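Local coordinates for glucan-binding protein C, GbpC (Streptococcus mutans UA159, PDB 5UQZ) that probably binds glucan and mediates both sucrose-dependent and sucrose-independent adherence as a calcium-binding, wall-anchored surface protein, at residues A[267-270]-A[276-279]; A[43-48]-A[335-340]; A[99-104]-A[322-327]. One frame throughout, in Å; residues are numbered along the deposited sequence.

Contact 1. Residues A[267-270]-A[276-279]; sequences NQYK and FNGD
Phe276 meets the other segment through its backbone: the CE methylene of Lys270 comes to 3.9 Å from Phe276 CA. Its ring packs against Glu34, Ala37 and Gln38 of helix 3-51 and meets Tyr300 edge-to-face. Phe276 O is buried and has no polar partner in the model.

OD1 of Asn277 accepts the backbone N-H of Lys270 at 2.9 Å in a nearly straight bond, with the donor tilted 34° from the carbonyl plane. CG of Asn277 lies anti to its carbonyl carbon (chi1 -73°), which turns OD1 to Lys270 N. The extended Lys270 chain crosses this amide at about a right angle, and its NZ goes on to a salt bridge with Glu34.

The two segments belong to one long loop between strands 260-263 and 303-306. The loop folds back on itself here without forming regular strands. Gly278 N gives a straight bond of 2.8 Å to Gln268 O. Water 1 also donates to Gln268 O and accepts from Asp279 N.

Asp279 ends the segment, and each of its carboxylate oxygens has a partner. NE2 of Gln268 reaches OD1 from the anti side, tilted out of the carboxylate plane, in a bent bond of 2.8 Å. OD2 takes OH of Tyr269 on its syn side at 2.7 Å, lying at the ring edge with the carboxylate plane perpendicular to the ring. The Gln268 chain bends at chi2 (78°), and its CG lies over one face of the Tyr269 ring, toward the rim. Its OE1 accepts from Asn226, a calcium ligand, so Gln268 is a second-shell residue of the metal site and Asp279 holds its NE2.

Contact 2. Residues A[43-48]-A[335-340]; sequences EQYKKE and VAVPKD
Tyr45 and Val337 make the main apolar contact, a CH-pi interaction. CB of Val337 sits over one face of the Tyr45 ring, 4.0 Å from the centroid and 19° off the ring normal. It is displaced toward the rim, on the CE2 and CZ side. The two methyls spread over the outer part of the ring. CG1 approaches Tyr45 CZ to 3.7 Å, while CG2 lies 3.8 Å from Tyr45 CE2. CB of Tyr45 already points toward segment 335-340; with CG anti to the backbone N (chi1 -176°) the ring comes to lie beside Val337.

Plain van der Waals packing adds Pro338. Its CG rests against CB of Tyr45 at 3.9 Å, nearer the root of the side chain. The proline ring and the tyrosine side chain cross at about a right angle. Val58 of helix 57-60 touches both Tyr45 and Val337, and Ala41 of helix 3-51 touches Pro338.

Polar bonds run along the helix itself. Lys46 forms a long, weak salt bridge with Glu43, which also pairs with Lys39.

The segment after strand 325-329 thus lies against the last part of the long helix 3-51, part of which is predicted as coiled coil. Helix 3-51 and segment 335-340 meet here through buried apolar side chains, so shape and burial, not directional bonds, hold them together.

Contact 3. Residues A[99-104]-A[322-327]; sequences QYNTDN and NLPTTI
The ring of Tyr100 and the amide of Asn101 are the flat groups here, and each turns mainly its near end to the other segment. CG2 of Thr326 comes obliquely to the base of the Tyr100 ring. It lies 3.7 Å from Tyr100 CB and 3.9 Å from Tyr100 CG, and the far end of the ring is beyond its touch. The ring itself stacks with that of Phe181, and Leu169 and Asn171 also touch the Tyr100 side chain. The Asn101 amide is met near its root by the Pro324 ring, whose CG stands 4.1 Å from Asn101 CG.

The closer approach of Pro324 is to the methylene of Asn101. Pro324 CG lies 3.8 Å from Asn101 CB, and the two side chains are oblique to each other. On the strand, Thr326 holds its CG2 anti to the carbonyl carbon, beside the backbone N; with chi1 at 60° this sends the methyl toward Tyr100. The Thr326 side chain is about 6 Å from that of the calcium ligand Glu237.

The polar atoms of Asn101 turn back to its own part of the chain. Its OD1 accepts the backbone N of Asp103 at 2.9 Å, which makes an Asx turn. The donor stands above the carbonyl plane, 39° out of it. Asn101 ND2 bonds to Gln98, and Asn104 N closes the turn onto Asn101 O. At the outer end, water 2 bridges the segments by donating to both Asp103 OD2 and Asn322 OD1, each at 3.0 Å.

The turn follows helix 96-99. It packs on the start of strand 325-329, an outermost strand of a four-stranded antiparallel sheet, which pairs with strand 180-184. Thr102 and Asp103 bond to Gln185, just past that neighbouring strand.

In the fold
Contact 1 is a partly buried loop matter, and hydrogen bonds dominate it. Contacts 2 and 3 are small, buried and apolar where their segments touch, though a water bridges the outer end of contact 3. Contact 2 ties the long helix 3-51 to the segment after strand 325-329; contact 3 uses the start of that same strand. The two lie on opposite sides of the chain's centre, 36 Å apart between centres. Contact 1 is local in sequence, nested in the loops closed by both others. It also reaches helix 3-51, through Lys270 and Phe276. Contacts 1 and 3 come near the calcium site; contact 2 lies away from it.

Contact 1. Residues A[267-270]-A[276-279]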
loop_
_atom_site.group_PDB
_atom_site.type_symbol
_atom_site.label_atom_id
_atom_site.label_comp_id
_atom_site.label_asym_id
_atom_site.label_seq_id
_atom_site.Cartn_x
_atom_site.Cartn_y
_atom_site.Cartn_z
ATOM N N ASN A 267 -1.239 -2.172 -13.279
ATOM C CA ASN A 267 -1.863 -0.942 -12.803
ATOM C C ASN A 267 -0.816 0.083 -12.412
ATOM O O ASN A 267 -1.134 1.076 -11.754
ATOM C CB ASN A 267 -2.823 -1.218 -11.647
ATOM C CG ASN A 267 -2.143 -1.767 -10.407
ATOM O OD1 ASN A 267 -0.915 -1.845 -10.348
ATOM N ND2 ASN A 267 -2.940 -2.146 -9.410
ATOM N N GLN A 268 0.436 -0.126 -12.856
ATOM C CA GLN A 268 1.549 0.715 -12.424
ATOM C C GLN A 268 2.006 1.732 -13.469
ATOM O O GLN A 268 2.463 2.822 -13.090
ATOM C CB GLN A 268 2.762 -0.180 -12.106
ATOM C CG GLN A 268 3.872 0.538 -11.341
ATOM C CD GLN A 268 3.553 0.693 -9.854
ATOM O OE1 GLN A 268 2.851 -0.126 -9.273
ATOM N NE2 GLN A 268 4.060 1.745 -9.238
ATOM N N TYR A 269 1.934 1.394 -14.763
ATOM C CA TYR A 269 2.456 2.261 -15.821
ATOM C C TYR A 269 1.399 2.495 -16.874
ATOM O O TYR A 269 0.865 1.540 -17.449
ATOM C CB TYR A 269 3.684 1.568 -16.494
ATOM C CG TYR A 269 4.855 1.496 -15.525
ATOM C CD1 TYR A 269 5.579 2.640 -15.194
ATOM C CD2 TYR A 269 5.199 0.291 -14.902
ATOM C CE1 TYR A 269 6.594 2.602 -14.238
ATOM C CE2 TYR A 269 6.232 0.242 -13.958
ATOM C CZ TYR A 269 6.904 1.397 -13.627
ATOM O OH TYR A 269 7.910 1.367 -12.691
ATOM N N LYS A 270 1.145 3.772 -17.163
ATOM C CA LYS A 270 0.301 4.101 -18.307
ATOM C C LYS A 270 0.838 3.457 -19.579
ATOM O O LYS A 270 0.062 3.081 -20.459
ATOM C CB LYS A 270 0.218 5.618 -18.468
ATOM C CG LYS A 270 -0.527 6.291 -17.325
ATOM C CD LYS A 270 -0.670 7.774 -17.673
ATOM C CE LYS A 270 -1.317 8.573 -16.606
ATOM N NZ LYS A 270 -1.459 9.979 -17.184
ATOM N N PHE A 276 -3.471 5.393 -14.394
ATOM C CA PHE A 276 -2.628 6.334 -13.681
ATOM C C PHE A 276 -1.266 5.691 -13.515
ATOM O O PHE A 276 -1.180 4.471 -13.335
ATOM C CB PHE A 276 -3.201 6.641 -12.281
ATOM C CG PHE A 276 -4.626 7.100 -12.314
ATOM C CD1 PHE A 276 -4.967 8.420 -12.610
ATOM C CD2 PHE A 276 -5.646 6.231 -12.012
ATOM C CE1 PHE A 276 -6.322 8.825 -12.627
ATOM C CE2 PHE A 276 -6.982 6.623 -12.038
ATOM C CZ PHE A 276 -7.332 7.919 -12.332
ATOM N N ASN A 277 -0.204 6.498 -13.502
ATOM C CA ASN A 277 1.100 5.972 -13.101
ATOM C C ASN A 277 1.159 5.840 -11.589
ATOM O O ASN A 277 0.712 6.725 -10.856
ATOM C CB ASN A 277 2.207 6.914 -13.558
ATOM C CG ASN A 277 2.426 6.842 -15.053
ATOM O OD1 ASN A 277 2.512 5.747 -15.628
ATOM N ND2 ASN A 277 2.532 8.001 -15.698
ATOM N N GLY A 278 1.753 4.746 -11.124
ATOM C CA GLY A 278 1.920 4.514 -9.716
ATOM C C GLY A 278 3.134 5.169 -9.101
ATOM O O GLY A 278 3.114 5.460 -7.896
ATOM N N ASP A 279 4.203 5.346 -9.891
ATOM C CA ASP A 279 5.513 5.750 -9.382
ATOM C C ASP A 279 5.559 7.253 -9.173
ATOM O O ASP A 279 4.786 8.022 -9.772
ATOM C CB ASP A 279 6.666 5.489 -10.365
ATOM C CG ASP A 279 6.966 4.024 -10.612
ATOM O OD1 ASP A 279 6.428 3.142 -9.927
ATOM O OD2 ASP A 279 7.829 3.761 -11.524
HETATM O O HOH W 1 4.548 4.740 -12.728
#

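Contact 2. Residues A[43-48]-A[335-340]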
loop_
_atom_site.group_PDB
_atom_site.type_symbol
_atom_site.label_atom_id
_atom_site.label_comp_id
_atom_site.label_asym_id
_atom_site.label_seq_id
_atom_site.Cartn_x
_atom_site.Cartn_y
_atom_site.Cartn_z
ATOM N N GLU A 43 -18.287 9.702 -9.142
ATOM C CA GLU A 43 -19.734 9.751 -9.269
ATOM C C GLU A 43 -20.337 8.392 -8.944
ATOM O O GLU A 43 -21.429 8.314 -8.364
ATOM C CB GLU A 43 -20.119 10.225 -10.674
ATOM C CG GLU A 43 -19.757 11.659 -10.976
ATOM C CD GLU A 43 -20.388 12.681 -10.019
ATOM O OE1 GLU A 43 -21.530 12.478 -9.554
ATOM O OE2 GLU A 43 -19.703 13.695 -9.735
ATOM N N GLN A 44 -19.680 7.310 -9.370
ATOM C CA GLN A 44 -20.181 5.986 -9.020
ATOM C C GLN A 44 -20.178 5.764 -7.513
ATOM O O GLN A 44 -21.146 5.225 -6.953
ATOM C CB GLN A 44 -19.367 4.903 -9.739
ATOM C CG GLN A 44 -19.854 3.485 -9.453
ATOM C CD GLN A 44 -21.284 3.221 -9.938
ATOM O OE1 GLN A 44 -21.820 3.971 -10.749
ATOM N NE2 GLN A 44 -21.892 2.140 -9.446
ATOM N N TYR A 45 -19.088 6.149 -6.845
ATOM C CA TYR A 45 -19.032 5.987 -5.406
ATOM C C TYR A 45 -20.139 6.786 -4.707
ATOM O O TYR A 45 -20.812 6.265 -3.799
ATOM C CB TYR A 45 -17.649 6.425 -4.912
ATOM C CG TYR A 45 -17.474 6.206 -3.421
ATOM C CD1 TYR A 45 -17.670 4.937 -2.832
ATOM C CD2 TYR A 45 -17.160 7.277 -2.581
ATOM C CE1 TYR A 45 -17.531 4.725 -1.466
ATOM C CE2 TYR A 45 -17.005 7.078 -1.188
ATOM C CZ TYR A 45 -17.185 5.812 -0.644
ATOM O OH TYR A 45 -17.032 5.618 0.699
ATOM N N LYS A 46 -20.370 8.029 -5.140
ATOM C CA LYS A 46 -21.442 8.811 -4.531
ATOM C C LYS A 46 -22.781 8.123 -4.707
ATOM O O LYS A 46 -23.611 8.136 -3.782
ATOM C CB LYS A 46 -21.492 10.218 -5.138
ATOM C CG LYS A 46 -20.393 11.126 -4.560
ATOM C CD LYS A 46 -20.663 12.592 -4.861
ATOM C CE LYS A 46 -20.633 12.874 -6.333
ATOM N NZ LYS A 46 -20.875 14.336 -6.639
ATOM N N LYS A 47 -23.036 7.542 -5.891
ATOM C CA LYS A 47 -24.288 6.838 -6.129
ATOM C C LYS A 47 -24.394 5.609 -5.227
ATOM O O LYS A 47 -25.473 5.311 -4.696
ATOM C CB LYS A 47 -24.336 6.442 -7.604
ATOM C CG LYS A 47 -25.514 5.588 -7.994
ATOM C CD LYS A 47 -25.479 5.254 -9.487
ATOM C CE LYS A 47 -26.570 4.266 -9.879
ATOM N NZ LYS A 47 -26.260 2.861 -9.560
ATOM N N GLU A 48 -23.301 4.848 -5.071
ATOM C CA GLU A 48 -23.326 3.648 -4.223
ATOM C C GLU A 48 -23.638 4.010 -2.782
ATOM O O GLU A 48 -24.375 3.280 -2.097
ATOM C CB GLU A 48 -21.986 2.925 -4.310
ATOM C CG GLU A 48 -21.836 2.282 -5.670
ATOM C CD GLU A 48 -20.460 1.751 -5.951
ATOM O OE1 GLU A 48 -19.537 2.113 -5.190
ATOM O OE2 GLU A 48 -20.285 1.001 -6.935
ATOM N N VAL A 335 -9.810 3.273 4.334
ATOM C CA VAL A 335 -10.099 2.756 3.008
ATOM C C VAL A 335 -9.898 3.850 1.971
ATOM O O VAL A 335 -10.354 4.982 2.147
ATOM C CB VAL A 335 -11.532 2.193 3.000
ATOM C CG1 VAL A 335 -11.911 1.686 1.593
ATOM C CG2 VAL A 335 -11.694 1.082 4.049
ATOM N N ALA A 336 -9.241 3.501 0.861
ATOM C CA ALA A 336 -8.968 4.422 -0.244
ATOM C C ALA A 336 -10.156 4.385 -1.210
ATOM O O ALA A 336 -10.374 3.383 -1.903
ATOM C CB ALA A 336 -7.694 3.964 -0.953
ATOM N N VAL A 337 -10.890 5.490 -1.272
ATOM C CA VAL A 337 -12.064 5.602 -2.153
ATOM C C VAL A 337 -11.845 6.743 -3.134
ATOM O O VAL A 337 -11.019 7.639 -2.894
ATOM C CB VAL A 337 -13.372 5.807 -1.360
ATOM C CG1 VAL A 337 -13.653 4.577 -0.502
ATOM C CG2 VAL A 337 -13.299 7.088 -0.552
ATOM N N PRO A 338 -12.569 6.759 -4.247
ATOM C CA PRO A 338 -12.458 7.914 -5.159
ATOM C C PRO A 338 -12.899 9.198 -4.474
ATOM O O PRO A 338 -13.849 9.205 -3.692
ATOM C CB PRO A 338 -13.424 7.564 -6.282
ATOM C CG PRO A 338 -13.888 6.235 -6.090
ATOM C CD PRO A 338 -13.518 5.733 -4.732
ATOM N N LYS A 339 -12.229 10.293 -4.839
ATOM C CA LYS A 339 -12.465 11.602 -4.250
ATOM C C LYS A 339 -12.843 12.571 -5.366
ATOM O O LYS A 339 -12.782 12.253 -6.572
ATOM C CB LYS A 339 -11.195 12.119 -3.562
ATOM C CG LYS A 339 -10.572 11.187 -2.572
ATOM C CD LYS A 339 -11.363 11.008 -1.361
ATOM C CE LYS A 339 -10.680 10.004 -0.448
ATOM N NZ LYS A 339 -11.411 9.921 0.849
ATOM N N ASP A 340 -13.229 13.774 -4.959
ATOM C CA ASP A 340 -13.667 14.772 -5.913
ATOM C C ASP A 340 -12.460 15.281 -6.695
ATOM O O ASP A 340 -11.538 15.850 -6.096
ATOM C CB ASP A 340 -14.273 15.909 -5.081
ATOM C CG ASP A 340 -14.847 17.018 -5.924
ATOM O OD1 ASP A 340 -14.663 17.057 -7.147
ATOM O OD2 ASP A 340 -15.494 17.907 -5.318
#

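Contact 3. Residues A[99-104]-A[322-327]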
loop_
_atom_site.group_PDB
_atom_site.type_symbol
_atom_site.label_atom_id
_atom_site.label_comp_id
_atom_site.label_asym_id
_atom_site.label_seq_id
_atom_site.Cartn_x
_atom_site.Cartn_y
_atom_site.Cartn_z
ATOM N N GLN A 99 18.286 -3.537 0.829
ATOM C CA GLN A 99 18.023 -3.746 2.247
ATOM C C GLN A 99 17.269 -5.041 2.491
ATOM O O GLN A 99 17.429 -5.652 3.550
ATOM C CB GLN A 99 17.226 -2.570 2.772
ATOM C CG GLN A 99 17.120 -2.491 4.235
ATOM C CD GLN A 99 16.622 -1.120 4.644
ATOM O OE1 GLN A 99 16.979 -0.094 4.029
ATOM N NE2 GLN A 99 15.806 -1.086 5.655
ATOM N N TYR A 100 16.430 -5.460 1.540
ATOM C CA TYR A 100 15.684 -6.695 1.683
ATOM C C TYR A 100 16.305 -7.829 0.888
ATOM O O TYR A 100 15.685 -8.887 0.754
ATOM C CB TYR A 100 14.218 -6.483 1.316
ATOM C CG TYR A 100 13.492 -5.741 2.436
ATOM C CD1 TYR A 100 12.896 -6.451 3.492
ATOM C CD2 TYR A 100 13.468 -4.352 2.470
ATOM C CE1 TYR A 100 12.240 -5.775 4.501
ATOM C CE2 TYR A 100 12.820 -3.670 3.472
ATOM C CZ TYR A 100 12.233 -4.392 4.523
ATOM O OH TYR A 100 11.561 -3.727 5.516
ATOM N N ASN A 101 17.528 -7.664 0.412
ATOM C CA ASN A 101 18.221 -8.753 -0.264
ATOM C C ASN A 101 18.795 -9.675 0.805
ATOM O O ASN A 101 19.845 -9.405 1.373
ATOM C CB ASN A 101 19.305 -8.210 -1.177
ATOM C CG ASN A 101 20.003 -9.318 -1.925
ATOM O OD1 ASN A 101 19.792 -10.510 -1.636
ATOM N ND2 ASN A 101 20.816 -8.956 -2.915
ATOM N N THR A 102 18.082 -10.770 1.106
ATOM C CA THR A 102 18.516 -11.691 2.154
ATOM C C THR A 102 19.857 -12.339 1.848
ATOM O O THR A 102 20.485 -12.884 2.773
ATOM C CB THR A 102 17.414 -12.718 2.443
ATOM O OG1 THR A 102 16.908 -13.245 1.204
ATOM C CG2 THR A 102 16.245 -12.073 3.185
ATOM N N ASP A 103 20.329 -12.303 0.598
ATOM C CA ASP A 103 21.676 -12.812 0.324
ATOM C C ASP A 103 22.748 -11.976 1.025
ATOM O O ASP A 103 23.891 -12.436 1.169
ATOM C CB ASP A 103 21.992 -12.685 -1.168
ATOM C CG ASP A 103 21.219 -13.654 -2.045
ATOM O OD1 ASP A 103 20.557 -14.568 -1.543
ATOM O OD2 ASP A 103 21.326 -13.508 -3.279
ATOM N N ASN A 104 22.424 -10.735 1.390
ATOM C CA ASN A 104 23.409 -9.798 1.927
ATOM C C ASN A 104 23.476 -9.814 3.451
ATOM O O ASN A 104 24.114 -8.945 4.052
ATOM C CB ASN A 104 23.063 -8.380 1.467
ATOM C CG ASN A 104 23.315 -8.164 -0.011
ATOM O OD1 ASN A 104 24.064 -8.904 -0.634
ATOM N ND2 ASN A 104 22.711 -7.124 -0.567
ATOM N N ASN A 322 17.020 -12.471 -8.860
ATOM C CA ASN A 322 17.974 -11.443 -8.452
ATOM C C ASN A 322 17.371 -10.057 -8.258
ATOM O O ASN A 322 18.130 -9.126 -7.931
ATOM C CB ASN A 322 19.226 -11.373 -9.346
ATOM C CG ASN A 322 20.022 -12.640 -9.267
ATOM O OD1 ASN A 322 20.089 -13.257 -8.200
ATOM N ND2 ASN A 322 20.588 -13.063 -10.381
ATOM N N LEU A 323 16.062 -9.880 -8.411
ATOM C CA LEU A 323 15.438 -8.617 -8.029
ATOM C C LEU A 323 14.628 -8.888 -6.779
ATOM O O LEU A 323 13.544 -9.493 -6.868
ATOM C CB LEU A 323 14.526 -8.150 -9.159
ATOM C CG LEU A 323 14.030 -6.748 -8.914
ATOM C CD1 LEU A 323 15.144 -5.705 -9.115
ATOM C CD2 LEU A 323 12.802 -6.421 -9.769
ATOM N N PRO A 324 15.086 -8.462 -5.608
ATOM C CA PRO A 324 14.403 -8.829 -4.352
ATOM C C PRO A 324 12.937 -8.436 -4.358
ATOM O O PRO A 324 12.551 -7.399 -4.930
ATOM C CB PRO A 324 15.194 -8.057 -3.288
ATOM C CG PRO A 324 16.596 -8.026 -3.855
ATOM C CD PRO A 324 16.393 -7.805 -5.356
ATOM N N THR A 325 12.118 -9.313 -3.770
ATOM C CA THR A 325 10.673 -9.128 -3.694
ATOM C C THR A 325 10.343 -8.448 -2.375
ATOM O O THR A 325 10.775 -8.917 -1.316
ATOM C CB THR A 325 9.985 -10.487 -3.719
ATOM O OG1 THR A 325 10.275 -11.114 -4.981
ATOM C CG2 THR A 325 8.476 -10.378 -3.606
ATOM N N THR A 326 9.573 -7.362 -2.424
ATOM C CA THR A 326 9.165 -6.624 -1.224
ATOM C C THR A 326 7.701 -6.265 -1.299
ATOM O O THR A 326 7.145 -6.106 -2.387
ATOM C CB THR A 326 9.980 -5.326 -1.077
ATOM O OG1 THR A 326 9.781 -4.494 -2.222
ATOM C CG2 THR A 326 11.470 -5.617 -0.941
ATOM N N ILE A 327 7.113 -6.022 -0.133
ATOM C CA ILE A 327 5.791 -5.423 -0.025
ATOM C C ILE A 327 5.686 -4.745 1.324
ATOM O O ILE A 327 6.079 -5.320 2.360
ATOM C CB ILE A 327 4.656 -6.458 -0.227
ATOM C CG1 ILE A 327 3.288 -5.749 -0.286
ATOM C CG2 ILE A 327 4.672 -7.553 0.806
ATOM C CD1 ILE A 327 2.092 -6.734 -0.609
HETATM O O HOH W 2 20.510 -14.970 -5.722
#